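Local coordinates for clavulanic acid biosynthesis oligopeptide binding protein 2 (Streptomyces clavuligerus, PDB 2WOL) that probably binds oligopeptides, as a family 5 solute-binding protein of the clavulanic acid biosynthetic pathway, at residues 39-44 against 274-279; 127-132 against 153-158; 349-354 against 462-467; 360-365 against 516-521; 428-433 against 449-454. All coordinates share one frame; numbering follows the deposited sequence.

Contact 1 (39-44 against 274-279); sequences SSADVD and EGRGLQ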
# COMPACT_ATOMS: atom_id res chain seq x y z
N SER A 39 -18.65 1.61 2.09
CA SER A 39 -17.44 1.79 2.88
C SER A 39 -17.86 2.15 4.30
O SER A 39 -18.91 2.77 4.50
CB SER A 39 -16.57 2.91 2.29
OG SER A 39 -15.44 3.19 3.10
N SER A 40 -17.03 1.77 5.27
CA SER A 40 -17.27 2.15 6.66
C SER A 40 -16.71 3.53 6.96
O SER A 40 -17.03 4.12 7.99
CB SER A 40 -16.67 1.11 7.62
OG SER A 40 -15.27 1.24 7.73
N ALA A 41 -15.86 4.04 6.05
CA ALA A 41 -15.18 5.31 6.24
C ALA A 41 -15.33 6.20 5.01
O ALA A 41 -15.46 5.71 3.89
CB ALA A 41 -13.72 5.08 6.54
N ASP A 42 -15.32 7.51 5.23
CA ASP A 42 -15.31 8.48 4.14
C ASP A 42 -13.92 8.49 3.50
O ASP A 42 -12.94 8.05 4.10
CB ASP A 42 -15.64 9.87 4.71
CG ASP A 42 -16.21 10.83 3.67
OD1 ASP A 42 -16.21 10.53 2.46
OD2 ASP A 42 -16.68 11.92 4.08
N VAL A 43 -13.85 8.99 2.27
CA VAL A 43 -12.56 9.25 1.64
C VAL A 43 -11.75 10.21 2.50
O VAL A 43 -12.33 11.06 3.20
CB VAL A 43 -12.73 9.84 0.21
CG1 VAL A 43 -13.50 8.87 -0.68
CG2 VAL A 43 -13.41 11.21 0.24
N ASP A 44 -10.43 10.08 2.48
CA ASP A 44 -9.58 11.06 3.15
C ASP A 44 -9.51 12.37 2.36
O ASP A 44 -9.43 13.45 2.94
CB ASP A 44 -8.18 10.50 3.47
CG ASP A 44 -7.46 9.91 2.25
OD1 ASP A 44 -8.09 9.70 1.20
OD2 ASP A 44 -6.24 9.66 2.37
N GLU A 274 -14.13 -0.11 0.41
CA GLU A 274 -13.07 0.10 1.39
C GLU A 274 -12.14 -1.12 1.45
O GLU A 274 -10.92 -0.98 1.59
CB GLU A 274 -13.67 0.39 2.76
CG GLU A 274 -12.65 0.88 3.77
CD GLU A 274 -13.22 0.99 5.16
OE1 GLU A 274 -14.30 0.42 5.42
OE2 GLU A 274 -12.57 1.65 5.98
N GLY A 275 -12.74 -2.30 1.34
CA GLY A 275 -11.99 -3.53 1.14
C GLY A 275 -11.17 -4.05 2.30
O GLY A 275 -10.16 -4.72 2.08
N ARG A 276 -11.59 -3.76 3.53
CA ARG A 276 -10.88 -4.27 4.70
C ARG A 276 -11.22 -5.74 4.98
O ARG A 276 -10.73 -6.32 5.95
CB ARG A 276 -11.17 -3.43 5.94
CG ARG A 276 -10.58 -2.04 5.96
CD ARG A 276 -10.61 -1.53 7.39
NE ARG A 276 -11.04 -0.14 7.52
CZ ARG A 276 -11.77 0.34 8.53
NH1 ARG A 276 -12.18 -0.47 9.50
NH2 ARG A 276 -12.10 1.62 8.56
N GLY A 277 -12.05 -6.33 4.13
CA GLY A 277 -12.43 -7.73 4.25
C GLY A 277 -13.65 -7.92 5.13
O GLY A 277 -14.15 -6.98 5.74
N LEU A 278 -14.14 -9.16 5.17
CA LEU A 278 -15.20 -9.53 6.09
C LEU A 278 -14.68 -9.50 7.52
O LEU A 278 -13.55 -9.92 7.79
CB LEU A 278 -15.74 -10.92 5.76
CG LEU A 278 -16.42 -11.13 4.40
CD1 LEU A 278 -16.78 -12.60 4.20
CD2 LEU A 278 -17.66 -10.26 4.25
N GLN A 279 -15.51 -9.00 8.43
CA GLN A 279 -15.22 -9.00 9.85
C GLN A 279 -15.52 -10.38 10.43
O GLN A 279 -16.06 -11.24 9.73
CB GLN A 279 -16.02 -7.92 10.58
CG GLN A 279 -15.75 -6.51 10.07
CD GLN A 279 -14.34 -6.03 10.39
OE1 GLN A 279 -13.84 -6.22 11.50
NE2 GLN A 279 -13.71 -5.39 9.42

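Contact 2 (127-132 against 153-158); sequences VFAQDV and GPYRTD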
# COMPACT_ATOMS: atom_id res chain seq x y z
N VAL A 127 2.64 18.55 -5.51
CA VAL A 127 3.13 17.70 -4.41
C VAL A 127 4.11 18.46 -3.50
O VAL A 127 4.16 18.22 -2.29
CB VAL A 127 3.76 16.40 -4.96
CG1 VAL A 127 4.39 15.57 -3.85
CG2 VAL A 127 2.72 15.58 -5.73
N PHE A 128 4.87 19.38 -4.09
CA PHE A 128 5.86 20.16 -3.35
C PHE A 128 5.24 21.17 -2.38
O PHE A 128 5.90 21.61 -1.44
CB PHE A 128 6.79 20.91 -4.31
CG PHE A 128 7.81 20.03 -4.96
CD1 PHE A 128 7.45 19.12 -5.95
CD2 PHE A 128 9.16 20.12 -4.60
CE1 PHE A 128 8.39 18.31 -6.56
CE2 PHE A 128 10.12 19.31 -5.21
CZ PHE A 128 9.73 18.41 -6.19
N ALA A 129 3.97 21.53 -2.60
CA ALA A 129 3.29 22.49 -1.74
C ALA A 129 2.67 21.78 -0.53
O ALA A 129 1.45 21.74 -0.38
CB ALA A 129 2.23 23.26 -2.53
N GLN A 130 3.53 21.24 0.33
CA GLN A 130 3.08 20.46 1.49
C GLN A 130 2.39 21.30 2.56
O GLN A 130 1.69 20.75 3.42
CB GLN A 130 4.24 19.65 2.07
CG GLN A 130 4.61 18.43 1.23
CD GLN A 130 3.48 17.41 1.18
OE1 GLN A 130 3.07 16.87 2.21
NE2 GLN A 130 2.96 17.16 -0.01
N ASP A 131 2.57 22.61 2.50
CA ASP A 131 1.85 23.54 3.37
C ASP A 131 0.38 23.71 2.99
O ASP A 131 -0.45 24.08 3.83
CB ASP A 131 2.56 24.91 3.40
CG ASP A 131 2.74 25.52 2.02
OD1 ASP A 131 2.88 24.78 1.02
OD2 ASP A 131 2.76 26.77 1.92
N VAL A 132 0.06 23.45 1.72
CA VAL A 132 -1.31 23.64 1.22
C VAL A 132 -2.00 22.30 0.92
O VAL A 132 -3.20 22.16 1.16
CB VAL A 132 -1.32 24.55 -0.04
CG1 VAL A 132 -2.72 24.68 -0.63
CG2 VAL A 132 -0.77 25.93 0.31
N GLY A 153 7.01 24.97 -4.55
CA GLY A 153 5.66 24.65 -5.00
C GLY A 153 5.09 25.71 -5.93
O GLY A 153 5.61 26.83 -5.98
N PRO A 154 4.00 25.38 -6.64
CA PRO A 154 3.49 26.22 -7.73
C PRO A 154 2.67 27.44 -7.29
O PRO A 154 2.27 28.23 -8.15
CB PRO A 154 2.60 25.25 -8.51
CG PRO A 154 2.07 24.34 -7.46
CD PRO A 154 3.19 24.16 -6.46
N TYR A 155 2.43 27.57 -5.99
CA TYR A 155 1.68 28.73 -5.47
C TYR A 155 2.63 29.84 -5.02
O TYR A 155 2.25 31.01 -5.02
CB TYR A 155 0.75 28.30 -4.33
CG TYR A 155 -0.09 27.09 -4.67
CD1 TYR A 155 -0.90 27.08 -5.81
CD2 TYR A 155 -0.06 25.95 -3.87
CE1 TYR A 155 -1.66 25.97 -6.14
CE2 TYR A 155 -0.83 24.83 -4.19
CZ TYR A 155 -1.62 24.85 -5.33
OH TYR A 155 -2.38 23.75 -5.65
N ARG A 156 3.85 29.46 -4.65
CA ARG A 156 4.86 30.40 -4.16
C ARG A 156 5.79 30.92 -5.25
O ARG A 156 6.47 31.93 -5.06
CB ARG A 156 5.66 29.76 -3.02
CG ARG A 156 4.81 29.46 -1.81
CD ARG A 156 5.66 29.00 -0.63
NE ARG A 156 4.83 28.72 0.54
CZ ARG A 156 4.44 29.63 1.43
NH1 ARG A 156 4.81 30.91 1.29
NH2 ARG A 156 3.69 29.28 2.46
N THR A 157 5.82 30.23 -6.39
CA THR A 157 6.52 30.71 -7.58
C THR A 157 5.82 30.19 -8.83
O THR A 157 5.23 29.10 -8.82
CB THR A 157 8.02 30.31 -7.59
OG1 THR A 157 8.67 30.95 -8.70
CG2 THR A 157 8.19 28.79 -7.71
N ASP A 158 5.86 30.98 -9.90
CA ASP A 158 5.30 30.55 -11.18
C ASP A 158 6.38 30.01 -12.12
O ASP A 158 6.09 29.60 -13.24
CB ASP A 158 4.45 31.64 -11.84
CG ASP A 158 5.20 32.94 -12.06
OD1 ASP A 158 6.44 32.92 -12.19
OD2 ASP A 158 4.52 34.00 -12.11
O HOH W 1 5.47 25.40 0.08

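Contact 3 (349-354 against 462-467); sequences TALFPP and GFLAPL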
# COMPACT_ATOMS: atom_id res chain seq x y z
N THR A 349 8.98 -16.21 7.45
CA THR A 349 10.23 -16.02 8.18
C THR A 349 11.10 -14.95 7.51
O THR A 349 12.23 -14.69 7.94
CB THR A 349 11.04 -17.32 8.28
OG1 THR A 349 11.41 -17.76 6.97
CG2 THR A 349 10.21 -18.41 8.95
N ALA A 350 10.59 -14.34 6.44
CA ALA A 350 11.27 -13.24 5.77
C ALA A 350 10.29 -12.10 5.45
O ALA A 350 9.13 -12.14 5.85
CB ALA A 350 11.97 -13.73 4.51
N LEU A 351 10.78 -11.09 4.74
CA LEU A 351 10.06 -9.82 4.60
C LEU A 351 9.25 -9.68 3.31
O LEU A 351 8.06 -9.35 3.37
CB LEU A 351 11.02 -8.64 4.77
CG LEU A 351 11.91 -8.67 6.03
CD1 LEU A 351 13.00 -7.62 5.95
CD2 LEU A 351 11.09 -8.47 7.30
N PHE A 352 9.88 -9.92 2.17
CA PHE A 352 9.23 -9.73 0.86
C PHE A 352 7.98 -10.60 0.70
O PHE A 352 8.02 -11.79 0.99
CB PHE A 352 10.17 -10.06 -0.29
CG PHE A 352 11.30 -9.08 -0.49
CD1 PHE A 352 12.60 -9.53 -0.65
CD2 PHE A 352 11.06 -7.70 -0.55
CE1 PHE A 352 13.66 -8.64 -0.85
CE2 PHE A 352 12.11 -6.81 -0.75
CZ PHE A 352 13.40 -7.28 -0.90
N PRO A 353 6.88 -10.00 0.22
CA PRO A 353 5.74 -10.80 -0.24
C PRO A 353 6.12 -11.60 -1.49
O PRO A 353 7.01 -11.18 -2.24
CB PRO A 353 4.68 -9.75 -0.60
CG PRO A 353 5.13 -8.49 0.06
CD PRO A 353 6.62 -8.56 0.10
N PRO A 354 5.46 -12.76 -1.72
CA PRO A 354 5.75 -13.59 -2.90
C PRO A 354 5.42 -12.96 -4.26
O PRO A 354 5.75 -13.55 -5.30
CB PRO A 354 4.90 -14.85 -2.66
CG PRO A 354 3.83 -14.42 -1.74
CD PRO A 354 4.44 -13.38 -0.85
N GLY A 462 9.77 -0.08 -3.13
CA GLY A 462 8.56 0.37 -2.47
C GLY A 462 8.29 -0.37 -1.17
O GLY A 462 7.88 0.23 -0.18
N PHE A 463 8.54 -1.68 -1.18
CA PHE A 463 8.28 -2.49 -0.00
C PHE A 463 9.32 -2.33 1.10
O PHE A 463 8.97 -2.14 2.27
CB PHE A 463 8.12 -3.97 -0.36
CG PHE A 463 7.72 -4.81 0.81
CD1 PHE A 463 6.38 -4.94 1.16
CD2 PHE A 463 8.69 -5.44 1.59
CE1 PHE A 463 6.01 -5.69 2.27
CE2 PHE A 463 8.32 -6.19 2.70
CZ PHE A 463 6.99 -6.32 3.04
N LEU A 464 10.59 -2.43 0.74
CA LEU A 464 11.65 -2.57 1.74
C LEU A 464 12.37 -1.28 2.13
O LEU A 464 12.73 -1.11 3.29
CB LEU A 464 12.65 -3.66 1.33
CG LEU A 464 13.60 -4.18 2.43
CD1 LEU A 464 12.84 -4.59 3.69
CD2 LEU A 464 14.45 -5.33 1.91
N ALA A 465 12.58 -0.37 1.18
CA ALA A 465 13.34 0.84 1.49
C ALA A 465 12.77 1.69 2.64
O ALA A 465 13.52 2.13 3.50
CB ALA A 465 13.56 1.69 0.25
N PRO A 466 11.44 1.92 2.66
CA PRO A 466 10.90 2.69 3.79
C PRO A 466 11.12 2.02 5.15
O PRO A 466 11.14 2.71 6.18
CB PRO A 466 9.40 2.78 3.48
CG PRO A 466 9.34 2.63 1.99
CD PRO A 466 10.37 1.58 1.70
N LEU A 467 11.31 0.71 5.15
CA LEU A 467 11.49 -0.06 6.38
C LEU A 467 12.93 -0.09 6.89
O LEU A 467 13.13 -0.24 8.09
CB LEU A 467 11.01 -1.50 6.19
CG LEU A 467 9.54 -1.76 5.86
CD1 LEU A 467 9.30 -3.26 5.80
CD2 LEU A 467 8.60 -1.11 6.89

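Contact 4 (360-365 against 516-521); sequences QDLDLY and RVMEHA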
# COMPACT_ATOMS: atom_id res chain seq x y z
N GLN A 360 12.43 -14.92 -1.53
CA GLN A 360 13.39 -16.01 -1.36
C GLN A 360 13.15 -16.80 -0.08
O GLN A 360 12.49 -16.31 0.84
CB GLN A 360 14.82 -15.45 -1.33
CG GLN A 360 15.08 -14.55 -0.11
CD GLN A 360 16.48 -13.99 -0.06
OE1 GLN A 360 17.44 -14.62 -0.50
NE2 GLN A 360 16.61 -12.78 0.50
N ASP A 361 13.71 -18.01 -0.04
CA ASP A 361 13.78 -18.78 1.20
C ASP A 361 14.83 -18.17 2.09
O ASP A 361 16.01 -18.11 1.73
CB ASP A 361 14.17 -20.23 0.91
CG ASP A 361 13.09 -21.00 0.20
OD1 ASP A 361 11.96 -20.49 0.06
OD2 ASP A 361 13.39 -22.14 -0.22
N LEU A 362 14.41 -17.69 3.26
CA LEU A 362 15.32 -17.07 4.20
C LEU A 362 14.75 -17.25 5.60
O LEU A 362 13.69 -16.73 5.92
CB LEU A 362 15.49 -15.58 3.86
CG LEU A 362 16.43 -14.73 4.73
CD1 LEU A 362 17.88 -15.18 4.63
CD2 LEU A 362 16.29 -13.27 4.36
N ASP A 363 15.47 -18.02 6.42
CA ASP A 363 15.04 -18.30 7.79
C ASP A 363 16.28 -18.39 8.68
O ASP A 363 16.74 -19.48 9.00
CB ASP A 363 14.20 -19.58 7.85
CG ASP A 363 13.60 -19.83 9.22
OD1 ASP A 363 13.55 -18.90 10.05
OD2 ASP A 363 13.16 -20.98 9.46
N LEU A 364 16.81 -17.23 9.05
CA LEU A 364 18.05 -17.18 9.82
C LEU A 364 17.88 -17.65 11.26
O LEU A 364 18.84 -18.14 11.86
CB LEU A 364 18.66 -15.77 9.79
CG LEU A 364 19.10 -15.24 8.42
CD1 LEU A 364 19.86 -13.92 8.58
CD2 LEU A 364 19.97 -16.25 7.65
N TYR A 365 16.67 -17.50 11.80
CA TYR A 365 16.39 -17.84 13.20
C TYR A 365 15.22 -18.81 13.32
O TYR A 365 14.13 -18.43 13.77
CB TYR A 365 16.15 -16.56 14.02
CG TYR A 365 17.14 -15.48 13.67
CD1 TYR A 365 16.74 -14.32 12.99
CD2 TYR A 365 18.50 -15.63 13.96
CE1 TYR A 365 17.66 -13.33 12.65
CE2 TYR A 365 19.42 -14.66 13.61
CZ TYR A 365 19.00 -13.51 12.96
OH TYR A 365 19.93 -12.56 12.63
N ARG A 516 20.88 -9.20 4.66
CA ARG A 516 21.62 -8.35 5.60
C ARG A 516 20.69 -7.78 6.67
O ARG A 516 21.06 -7.72 7.84
CB ARG A 516 22.33 -7.22 4.87
CG ARG A 516 23.57 -7.66 4.12
CD ARG A 516 24.13 -6.52 3.29
NE ARG A 516 25.39 -6.89 2.64
CZ ARG A 516 26.59 -6.66 3.16
NH1 ARG A 516 26.72 -6.06 4.33
NH2 ARG A 516 27.68 -7.03 2.49
N VAL A 517 19.48 -7.38 6.27
CA VAL A 517 18.49 -6.87 7.22
C VAL A 517 18.15 -7.93 8.27
O VAL A 517 18.09 -7.63 9.45
CB VAL A 517 17.21 -6.37 6.52
CG1 VAL A 517 16.12 -6.04 7.54
CG2 VAL A 517 17.52 -5.15 5.67
N MET A 518 17.96 -9.18 7.83
CA MET A 518 17.67 -10.26 8.76
C MET A 518 18.87 -10.59 9.65
O MET A 518 18.69 -10.95 10.81
CB MET A 518 17.11 -11.49 8.03
CG MET A 518 15.68 -11.29 7.50
SD MET A 518 14.50 -10.60 8.70
CE MET A 518 14.46 -11.89 9.94
N GLU A 519 20.09 -10.45 9.11
CA GLU A 519 21.30 -10.59 9.94
C GLU A 519 21.30 -9.58 11.09
O GLU A 519 21.70 -9.91 12.21
CB GLU A 519 22.56 -10.44 9.09
CG GLU A 519 22.83 -11.62 8.17
CD GLU A 519 23.93 -11.35 7.14
OE1 GLU A 519 24.50 -10.24 7.14
OE2 GLU A 519 24.20 -12.26 6.33
N HIS A 520 20.85 -8.36 10.83
CA HIS A 520 20.71 -7.33 11.87
C HIS A 520 19.68 -7.70 12.93
O HIS A 520 19.76 -7.24 14.07
CB HIS A 520 20.33 -5.98 11.26
CG HIS A 520 21.48 -5.24 10.65
ND1 HIS A 520 22.47 -4.64 11.41
CD2 HIS A 520 21.80 -5.00 9.36
CE1 HIS A 520 23.34 -4.06 10.60
NE2 HIS A 520 22.96 -4.26 9.35
N ALA A 521 18.70 -8.52 12.54
CA ALA A 521 17.65 -9.03 13.45
C ALA A 521 16.73 -7.94 14.04
O ALA A 521 16.06 -8.16 15.05
CB ALA A 521 18.26 -9.92 14.55

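Contact 5 (428-433 against 449-454); sequences ATYFSL and LVTDWG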
# COMPACT_ATOMS: atom_id res chain seq x y z
N ALA A 428 -5.43 6.39 16.11
CA ALA A 428 -5.53 7.34 14.99
C ALA A 428 -4.19 7.96 14.59
O ALA A 428 -3.97 8.25 13.41
CB ALA A 428 -6.54 8.43 15.33
N THR A 429 -3.31 8.16 15.56
CA THR A 429 -2.01 8.80 15.32
C THR A 429 -0.83 7.84 15.48
O THR A 429 0.31 8.29 15.63
CB THR A 429 -1.80 10.00 16.26
OG1 THR A 429 -1.83 9.55 17.62
CG2 THR A 429 -2.86 11.08 16.04
N TYR A 430 -1.10 6.54 15.44
CA TYR A 430 -0.07 5.52 15.69
C TYR A 430 1.13 5.63 14.75
O TYR A 430 2.27 5.42 15.17
CB TYR A 430 -0.68 4.12 15.60
CG TYR A 430 0.22 3.01 16.11
CD1 TYR A 430 0.52 2.89 17.46
CD2 TYR A 430 0.76 2.07 15.23
CE1 TYR A 430 1.33 1.87 17.93
CE2 TYR A 430 1.57 1.04 15.69
CZ TYR A 430 1.86 0.95 17.04
OH TYR A 430 2.66 -0.06 17.51
N PHE A 431 0.87 5.98 13.50
CA PHE A 431 1.92 6.06 12.49
C PHE A 431 2.52 7.47 12.35
O PHE A 431 3.66 7.63 11.94
CB PHE A 431 1.40 5.53 11.14
CG PHE A 431 0.65 4.22 11.26
CD1 PHE A 431 -0.74 4.19 11.21
CD2 PHE A 431 1.34 3.03 11.45
CE1 PHE A 431 -1.43 2.99 11.33
CE2 PHE A 431 0.65 1.82 11.58
CZ PHE A 431 -0.73 1.80 11.52
N SER A 432 1.74 8.48 12.73
CA SER A 432 2.17 9.88 12.66
C SER A 432 2.88 10.37 13.93
O SER A 432 3.88 11.10 13.85
CB SER A 432 0.99 10.79 12.34
OG SER A 432 -0.07 10.57 13.26
N LEU A 433 2.35 9.98 15.09
CA LEU A 433 2.88 10.48 16.36
C LEU A 433 3.21 9.38 17.36
O LEU A 433 3.77 9.65 18.42
CB LEU A 433 1.90 11.49 16.99
CG LEU A 433 1.60 12.80 16.26
CD1 LEU A 433 0.35 13.45 16.82
CD2 LEU A 433 2.79 13.76 16.31
N LEU A 449 8.13 -2.90 18.85
CA LEU A 449 6.94 -2.24 18.30
C LEU A 449 6.19 -3.20 17.39
O LEU A 449 6.80 -3.86 16.54
CB LEU A 449 7.33 -1.00 17.49
CG LEU A 449 7.90 0.19 18.26
CD1 LEU A 449 8.57 1.18 17.32
CD2 LEU A 449 6.78 0.88 19.05
N VAL A 450 4.87 -3.28 17.57
CA VAL A 450 4.02 -4.09 16.70
C VAL A 450 3.46 -3.20 15.60
O VAL A 450 2.91 -2.13 15.87
CB VAL A 450 2.83 -4.72 17.47
CG1 VAL A 450 1.93 -5.53 16.52
CG2 VAL A 450 3.33 -5.60 18.60
N THR A 451 3.60 -3.63 14.35
CA THR A 451 2.99 -2.88 13.26
C THR A 451 2.67 -3.75 12.05
O THR A 451 2.99 -4.94 12.03
CB THR A 451 3.85 -1.65 12.87
OG1 THR A 451 3.05 -0.74 12.11
CG2 THR A 451 5.08 -2.04 12.07
N ASP A 452 2.01 -3.16 11.07
CA ASP A 452 1.84 -3.78 9.77
C ASP A 452 2.20 -2.76 8.70
O ASP A 452 2.19 -1.56 8.96
CB ASP A 452 0.43 -4.36 9.58
CG ASP A 452 -0.66 -3.30 9.45
OD1 ASP A 452 -0.50 -2.18 9.98
OD2 ASP A 452 -1.69 -3.61 8.83
N TRP A 453 2.54 -3.25 7.51
CA TRP A 453 3.08 -2.41 6.45
C TRP A 453 2.70 -2.96 5.09
O TRP A 453 2.76 -4.17 4.87
CB TRP A 453 4.61 -2.34 6.57
CG TRP A 453 5.30 -1.85 5.32
CD1 TRP A 453 6.00 -2.61 4.43
CD2 TRP A 453 5.34 -0.51 4.83
NE1 TRP A 453 6.48 -1.83 3.42
CE2 TRP A 453 6.10 -0.53 3.63
CE3 TRP A 453 4.82 0.71 5.28
CZ2 TRP A 453 6.35 0.62 2.88
CZ3 TRP A 453 5.08 1.86 4.53
CH2 TRP A 453 5.83 1.80 3.34
N GLY A 454 2.29 -2.07 4.20
CA GLY A 454 2.12 -2.39 2.79
C GLY A 454 2.84 -1.35 1.95
O GLY A 454 2.82 -0.16 2.26

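Contact 1 (39-44 against 274-279)
Ser40 holds Glu274 by a single carboxylate oxygen, which accepts two hydrogen bonds. Ser40 OG donates to Glu274 OE1 at 2.6 Å, and OE1 receives it on its syn lone pair, the side of the other oxygen. The amide reaches the same acceptor, Ser40 N to Glu274 OE1 at 3.0 Å, but from above the carboxylate plane. Both donors can converge because OG sits between the Ser40 backbone N and carbonyl carbon (chi1 77°). Ser39 OG donates to Ala41 O, in the carbonyl plane. A salt bridge takes the second oxygen: Arg276, its chain bent at chi3, brings NH2 to 2.6 Å from Glu274 OE2. Ser40 OG lies over one face of this guanidinium without bonding to it. Van der Waals contacts complete the set: Ser39 OG rests 3.3 Å from Glu274 CB, and Ala41 CB lies 3.7 Å from Glu274 OE2. The two loops leave the neighbouring parallel strands 34-39 and 271-272 of a mixed sheet, and Trp55 of helix 54-63 touches both Ser39 and Glu274. With two donors on one oxygen and an arginine on the other, the largely buried Glu274 carboxylate is probably kept ionised and fixed in rotation.

Contact 2 (127-132 against 153-158)
Ala129 is the centre of an inverse gamma turn that follows helix 117-127, and its methyl group packs into the bend formed by Gly153, Pro154 and Tyr155. Here the backbones are close: the CA atoms of Ala129 and Gly153 lie 4.6 Å apart, and Phe128 CB sits 4.0 Å from Gly153 CA before its ring leads off toward helix 140-144. Ala129 CB touches Pro154 CD. The same Ala129 CB lies 3.8 Å from Tyr155 CD2. The tyrosine ring is held from several directions. Pro154 CG lies over the centre of one face, Val132 CG1 comes within 4.0 Å of Tyr155 CE2, and the hydroxyl hydrogen-bonds to Asp200. Val132 can reach the ring because CG1 is anti to its backbone N (chi1 177°).

Whereas Ala129, Gly153 and Pro154 are buried, the other side of the contact is exposed and polar. Asp131 and Arg156 meet across the gap in a salt bridge, with the carboxylate and guanidinium planes turned 27° apart. A water joins Asp131 OD1 to Arg156 NE, both bonds being weak. One oxygen does most of the work: Arg156 NH2 donates to Asp131 OD2 at 2.7 Å, close to the guanidinium plane, whereas Arg156 NE reaches the same OD2 only weakly, at 3.2 Å.

Contact 3 (349-354 against 462-467)
Phe352 and Phe463 mark the nearest approach of the two backbones, their CA atoms 7.4 Å apart, so side chains span the gap without any hydrogen bond. Segment 349-354 is an irregular loop. Segment 462-467 is helical but kinked at Pro466 and Leu467, whose N atoms make no bond to the turn before; Leu467 N bonds to Leu464 O instead. Phe463 projects with CG anti to its backbone N (chi1 -175°), and its ring runs in against the loop. Pro353 CD sits almost over the middle of one face, 3.6 Å from the centroid and 9° off the normal, a clear CH-pi contact. Leu351 O approaches the same ring obliquely, 3.2 Å from Phe463 CZ. The helix belongs to the lobe built on the seven-stranded mixed sheet, whose strand 303-309 supplies Leu304 to touch both Leu351 and Phe463. Leu464 meets two loop residues at about right angles: CD1 lies 3.8 Å from Leu351 CD1, and CD2 lies 3.6 Å from Phe352 CZ. Phe352 also brings its CD2 to 3.9 Å from Phe463 CD2. Trp510 and Val513 of helix 503-520 pack on Phe352 and Leu464, while Glu514 accepts hydrogen bonds from the amides of Leu351 and Phe352.

Contact 4 (360-365 against 516-521)
Leu362 makes the first touch on helix 503-520, its CD2 lying 3.8 Å from Met518 CG, with the two side chains crossing at a slant. Its backbone carbonyl is occupied by Thr349 OG1, which ties it to an earlier part of the same long loop. Asp363 turns away, and Leu364 follows nearer the surface, laying CD1 against the last helical turn, 3.7 Å from Met518 CB and 3.5 Å from the backbone N of Glu519. This is the C-terminal end of the helix. Ala521 is the first residue to leave helical angles, with positive phi (64°), and the carbonyls of the final turn lack the full set of helical amide partners; Met518 O has a weak bond from Ala521 N. Tyr365 adds another. With CG anti to the carbonyl carbon (chi1 -42°), its OH reaches the helix end and donates to Met518 O at 2.7 Å, the oxygen at the ring edge and the donor tilted 20° from the carbonyl plane. Leu364 CB lies above the centre of one face of the tyrosine ring, and Ala521 CB approaches obliquely, 3.9 Å from Tyr365 CE1. Arg323 of helix 319-327 bonds through NE to the tyrosine hydroxyl and through NH2 to Glu519 O.

Contact 5 (428-433 against 449-454)
The Tyr430 and Phe431 rings, from consecutive residues, both meet strand 448-453 edge-on, and the face contact is between the rings themselves. At the edge of Tyr430, Val450 O and Thr451 OG1 both lie near the ring plane, as does Phe431 CE2. Phe431 carries Tyr430 CD2 over one face, 3.6 Å above the plane and displaced toward the rim, and takes Thr451 OG1 at its edge, 3.5 Å from CE2. Trp480 also meets the Phe431 ring, the two planes inclined by about 20°. The tyrosine extends toward the strand with CG anti to its backbone N (chi1 -169°), which carries the hydroxyl to the main chain. There Tyr430 OH donates to Val450 O at 2.7 Å, within the carbonyl plane, at a C=O...donor angle of 149°. This is the one hydrogen bond between the segments.

The setting is the alpha/beta core of this lobe. Strand 391-398 has two parallel neighbours, 418-425, reached through helix 401-414 in a beta-alpha-beta crossover, and 448-453, which pairs on its other side with antiparallel 303-309. That strand order is consistent with the type II solute-binding protein fold. Segment 428-433, in the connection from 418-425 to 448-453, runs from loop into a short, weakly bonded helix at about 430-433, with a wider pi-type turn.

Further contacts are looser. Leu449 CD2 stands 4.5 Å from Tyr430 OH, and Asp452 OD1 approaches Phe431 CZ obliquely at 4.3 Å. Val450 points its own side chain into a cluster with Phe402 and Val405 of helix 401-414.

From the N terminus, contact 1 closes a loop of some 230 residues, joining the ends of two parallel strands in the five-stranded sheet. Contact 2 nests inside it, closing a short excursion around helix 140-144. Once contact 1 has closed, the chain enters the seven-stranded lobe, where the remaining three contacts interlock. Contacts 3 and 4 cross: one long loop after strand 346-347 meets helix 460-468 and then helix 503-520, and among other touches Leu351 CD1 packs 3.8 Å from Val517 CG1. Contact 5 nests inside both, yet touches only contact 3, with Trp453 NE1 2.8 Å from Phe463 O in a probable hydrogen bond between strand 448-453 and the helix that follows.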